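Local coordinates for protein monovalent Na+/H+ antiporter subunit A (Dietzia sp. DQ12-45-1b, PDB 7D3U) that probably takes part in exchanging sodium ions for protons across the cell membrane as a subunit of the bacterial Mrp complex, at residues A408-A420 with M508-V520. Sequence-based numbering, arbitrary orientation.
Sequences AVFAATFTFAYSA and MSMIVITLGIVLV
Phe416 brings the CD2-CE2 side of its ring obliquely against the backbone of helix 508-520 at Gly516, with CD2 3.4 Å from Gly516 CA and Gly516 O at the ring edge, in plane. Phe416 CE2 also lies 3.6 Å from Ile517 CG1. The extended first torsion (chi1 175°), with CG opposite the backbone N, carries the ring across the interface, beside a residue with no side chain in the way. Replacing Phe416 by an alanine removes the ring, which would probably open a gap beside Gly516 and leave Ile517 CG1 without its aromatic partner. One turn back, Thr413 is a knob among Val512, Leu515, Gly516 and Leu519; its methyl CG2 does the touching, 3.5 Å from Leu515 CB. Val512 straddles Ala412, Val512 CG2 lying 3.6 Å from Ala412 CB. Val409 ends the seam against Met508 CE, and Leu519 splits its methyls between Phe414 and Ala417. No hydrogen bond crosses the interface, so apolar packing joins these two predicted transmembrane helices; the axes of segments 408-420 and 508-520 approach to 8.1 Å and cross at -50°. Around the pair, helix 362-373 touches Phe416, helix 379-391 meets Met508, helix 288-308 backs Ala412, and helix 261-284 packs on Phe414 and Leu519.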
loop_
_atom_site.group_PDB
_atom_site.type_symbol
_atom_site.label_atom_id
_atom_site.label_comp_id
_atom_site.label_asym_id
_atom_site.label_seq_id
_atom_site.Cartn_x
_atom_site.Cartn_y
_atom_site.Cartn_z
ATOM N N ALA B 408 51.171 17.938 22.638
ATOM C CA ALA B 408 50.708 17.344 23.885
ATOM C C ALA B 408 51.136 18.173 25.085
ATOM O O ALA B 408 50.440 18.185 26.104
ATOM C CB ALA B 408 51.228 15.914 24.013
ATOM N N VAL B 409 52.259 18.885 24.982
ATOM C CA VAL B 409 52.683 19.729 26.093
ATOM C C VAL B 409 51.754 20.931 26.231
ATOM O O VAL B 409 51.437 21.357 27.344
ATOM C CB VAL B 409 54.160 20.140 25.930
ATOM C CG1 VAL B 409 54.598 21.115 27.002
ATOM C CG2 VAL B 409 55.054 18.918 25.939
ATOM N N PHE B 410 51.261 21.465 25.111
ATOM C CA PHE B 410 50.262 22.528 25.176
ATOM C C PHE B 410 48.973 22.015 25.799
ATOM O O PHE B 410 48.385 22.662 26.679
ATOM C CB PHE B 410 49.992 23.075 23.775
ATOM C CG PHE B 410 50.809 24.282 23.422
ATOM C CD1 PHE B 410 52.109 24.147 22.960
ATOM C CD2 PHE B 410 50.273 25.550 23.538
ATOM C CE1 PHE B 410 52.857 25.259 22.628
ATOM C CE2 PHE B 410 51.016 26.665 23.208
ATOM C CZ PHE B 410 52.310 26.520 22.754
ATOM N N ALA B 411 48.518 20.847 25.346
ATOM C CA ALA B 411 47.279 20.289 25.877
ATOM C C ALA B 411 47.400 19.993 27.369
ATOM O O ALA B 411 46.463 20.238 28.135
ATOM C CB ALA B 411 46.896 19.031 25.100
ATOM N N ALA B 412 48.559 19.497 27.808
ATOM C CA ALA B 412 48.745 19.209 29.226
ATOM C C ALA B 412 48.902 20.483 30.045
ATOM O O ALA B 412 48.484 20.523 31.207
ATOM C CB ALA B 412 49.951 18.294 29.423
ATOM N N THR B 413 49.494 21.531 29.469
ATOM C CA THR B 413 49.497 22.827 30.135
ATOM C C THR B 413 48.077 23.301 30.398
ATOM O O THR B 413 47.733 23.694 31.520
ATOM C CB THR B 413 50.246 23.853 29.289
ATOM O OG1 THR B 413 51.388 23.236 28.682
ATOM C CG2 THR B 413 50.686 25.012 30.144
ATOM N N PHE B 414 47.232 23.266 29.369
ATOM C CA PHE B 414 45.852 23.698 29.558
ATOM C C PHE B 414 45.096 22.775 30.510
ATOM O O PHE B 414 44.209 23.235 31.242
ATOM C CB PHE B 414 45.144 23.792 28.209
ATOM C CG PHE B 414 45.629 24.923 27.351
ATOM C CD1 PHE B 414 45.654 26.216 27.840
ATOM C CD2 PHE B 414 46.059 24.695 26.058
ATOM C CE1 PHE B 414 46.099 27.260 27.054
ATOM C CE2 PHE B 414 46.507 25.735 25.268
ATOM C CZ PHE B 414 46.526 27.017 25.766
ATOM N N THR B 415 45.442 21.484 30.540
ATOM C CA THR B 415 44.739 20.574 31.441
ATOM C C THR B 415 45.142 20.822 32.892
ATOM O O THR B 415 44.293 20.772 33.791
ATOM C CB THR B 415 44.968 19.114 31.022
ATOM O OG1 THR B 415 44.109 18.257 31.781
ATOM C CG2 THR B 415 46.398 18.664 31.249
ATOM N N PHE B 416 46.414 21.150 33.134
ATOM C CA PHE B 416 46.815 21.559 34.474
ATOM C C PHE B 416 46.139 22.866 34.857
ATOM O O PHE B 416 45.714 23.042 36.005
ATOM C CB PHE B 416 48.335 21.695 34.561
ATOM C CG PHE B 416 48.822 22.231 35.880
ATOM C CD1 PHE B 416 49.063 21.382 36.941
ATOM C CD2 PHE B 416 49.038 23.585 36.056
ATOM C CE1 PHE B 416 49.505 21.872 38.151
ATOM C CE2 PHE B 416 49.483 24.080 37.262
ATOM C CZ PHE B 416 49.716 23.222 38.311
ATOM N N ALA B 417 46.021 23.789 33.900
ATOM C CA ALA B 417 45.341 25.051 34.166
ATOM C C ALA B 417 43.906 24.818 34.620
ATOM O O ALA B 417 43.476 25.345 35.653
ATOM C CB ALA B 417 45.376 25.937 32.923
ATOM N N TYR B 418 43.148 24.014 33.871
ATOM C CA TYR B 418 41.747 23.851 34.242
ATOM C C TYR B 418 41.571 22.958 35.466
ATOM O O TYR B 418 40.596 23.126 36.200
ATOM C CB TYR B 418 40.909 23.359 33.049
ATOM C CG TYR B 418 40.986 21.895 32.654
ATOM C CD1 TYR B 418 40.583 20.883 33.515
ATOM C CD2 TYR B 418 41.386 21.536 31.378
ATOM C CE1 TYR B 418 40.641 19.564 33.139
ATOM C CE2 TYR B 418 41.433 20.218 30.989
ATOM C CZ TYR B 418 41.062 19.236 31.874
ATOM O OH TYR B 418 41.115 17.920 31.486
ATOM N N SER B 419 42.498 22.036 35.737
ATOM C CA SER B 419 42.398 21.279 36.983
ATOM C C SER B 419 42.682 22.166 38.191
ATOM O O SER B 419 42.016 22.047 39.228
ATOM C CB SER B 419 43.347 20.086 36.954
ATOM O OG SER B 419 44.689 20.520 36.889
ATOM N N ALA B 420 43.664 23.064 38.078
ATOM C CA ALA B 420 43.905 24.023 39.150
ATOM C C ALA B 420 42.710 24.949 39.327
ATOM O O ALA B 420 42.370 25.328 40.453
ATOM C CB ALA B 420 45.171 24.827 38.865
ATOM N N MET B 508 59.339 17.352 29.528
ATOM C CA MET B 508 58.037 17.867 29.135
ATOM C C MET B 508 56.974 17.601 30.192
ATOM O O MET B 508 55.778 17.654 29.888
ATOM C CB MET B 508 57.610 17.280 27.788
ATOM C CG MET B 508 57.411 15.782 27.786
ATOM S SD MET B 508 57.600 15.081 26.138
ATOM C CE MET B 508 56.125 15.710 25.347
ATOM N N SER B 509 57.389 17.303 31.424
ATOM C CA SER B 509 56.493 17.254 32.566
ATOM C C SER B 509 56.871 18.237 33.660
ATOM O O SER B 509 56.023 18.550 34.502
ATOM C CB SER B 509 56.448 15.839 33.164
ATOM O OG SER B 509 55.454 15.752 34.168
ATOM N N MET B 510 58.113 18.723 33.680
ATOM C CA MET B 510 58.445 19.911 34.452
ATOM C C MET B 510 58.083 21.182 33.701
ATOM O O MET B 510 57.919 22.233 34.328
ATOM C CB MET B 510 59.935 19.930 34.796
ATOM C CG MET B 510 60.414 18.728 35.588
ATOM S SD MET B 510 62.213 18.576 35.621
ATOM C CE MET B 510 62.719 20.224 35.137
ATOM N N ILE B 511 57.956 21.101 32.376
ATOM C CA ILE B 511 57.500 22.238 31.588
ATOM C C ILE B 511 55.989 22.389 31.699
ATOM O O ILE B 511 55.471 23.510 31.766
ATOM C CB ILE B 511 57.950 22.079 30.124
ATOM C CG1 ILE B 511 59.404 22.524 29.964
ATOM C CG2 ILE B 511 57.050 22.868 29.190
ATOM C CD1 ILE B 511 59.860 22.615 28.525
ATOM N N VAL B 512 55.264 21.271 31.737
ATOM C CA VAL B 512 53.811 21.329 31.872
ATOM C C VAL B 512 53.426 22.014 33.175
ATOM O O VAL B 512 52.625 22.953 33.184
ATOM C CB VAL B 512 53.202 19.919 31.778
ATOM C CG1 VAL B 512 51.775 19.926 32.298
ATOM C CG2 VAL B 512 53.235 19.430 30.352
ATOM N N ILE B 513 53.993 21.558 34.293
ATOM C CA ILE B 513 53.654 22.137 35.590
ATOM C C ILE B 513 54.034 23.612 35.636
ATOM O O ILE B 513 53.263 24.454 36.114
ATOM C CB ILE B 513 54.332 21.345 36.723
ATOM C CG1 ILE B 513 53.834 19.899 36.733
ATOM C CG2 ILE B 513 54.076 22.007 38.064
ATOM C CD1 ILE B 513 54.367 19.080 37.883
ATOM N N THR B 514 55.221 23.950 35.130
ATOM C CA THR B 514 55.693 25.331 35.178
ATOM C C THR B 514 54.783 26.252 34.375
ATOM O O THR B 514 54.276 27.257 34.892
ATOM C CB THR B 514 57.129 25.407 34.658
ATOM O OG1 THR B 514 58.022 24.854 35.634
ATOM C CG2 THR B 514 57.521 26.847 34.380
ATOM N N LEU B 515 54.574 25.927 33.098
ATOM C CA LEU B 515 53.737 26.774 32.256
ATOM C C LEU B 515 52.288 26.774 32.721
ATOM O O LEU B 515 51.593 27.776 32.548
ATOM C CB LEU B 515 53.830 26.335 30.797
ATOM C CG LEU B 515 54.990 26.893 29.971
ATOM C CD1 LEU B 515 56.325 26.380 30.484
ATOM C CD2 LEU B 515 54.808 26.549 28.504
ATOM N N GLY B 516 51.822 25.694 33.349
ATOM C CA GLY B 516 50.460 25.686 33.849
ATOM C C GLY B 516 50.285 26.563 35.072
ATOM O O GLY B 516 49.253 27.217 35.232
ATOM N N ILE B 517 51.283 26.584 35.957
ATOM C CA ILE B 517 51.254 27.525 37.072
ATOM C C ILE B 517 51.296 28.954 36.549
ATOM O O ILE B 517 50.529 29.821 36.992
ATOM C CB ILE B 517 52.413 27.239 38.044
ATOM C CG1 ILE B 517 52.115 25.986 38.867
ATOM C CG2 ILE B 517 52.649 28.430 38.955
ATOM C CD1 ILE B 517 53.182 25.659 39.887
ATOM N N VAL B 518 52.181 29.215 35.584
ATOM C CA VAL B 518 52.250 30.533 34.956
ATOM C C VAL B 518 50.914 30.904 34.329
ATOM O O VAL B 518 50.512 32.072 34.344
ATOM C CB VAL B 518 53.395 30.557 33.923
ATOM C CG1 VAL B 518 53.163 31.629 32.872
ATOM C CG2 VAL B 518 54.730 30.768 34.620
ATOM N N LEU B 519 50.193 29.919 33.792
ATOM C CA LEU B 519 48.909 30.182 33.156
ATOM C C LEU B 519 47.832 30.481 34.192
ATOM O O LEU B 519 47.049 31.424 34.032
ATOM C CB LEU B 519 48.509 28.985 32.294
ATOM C CG LEU B 519 47.640 29.251 31.069
ATOM C CD1 LEU B 519 47.802 28.130 30.063
ATOM C CD2 LEU B 519 46.190 29.398 31.470
ATOM N N VAL B 520 47.773 29.683 35.262
ATOM C CA VAL B 520 46.711 29.853 36.245
ATOM C C VAL B 520 46.921 31.117 37.068
ATOM O O VAL B 520 45.951 31.680 37.589
ATOM C CB VAL B 520 46.593 28.605 37.146
ATOM C CG1 VAL B 520 47.880 28.354 37.899
ATOM C CG2 VAL B 520 45.414 28.717 38.101
#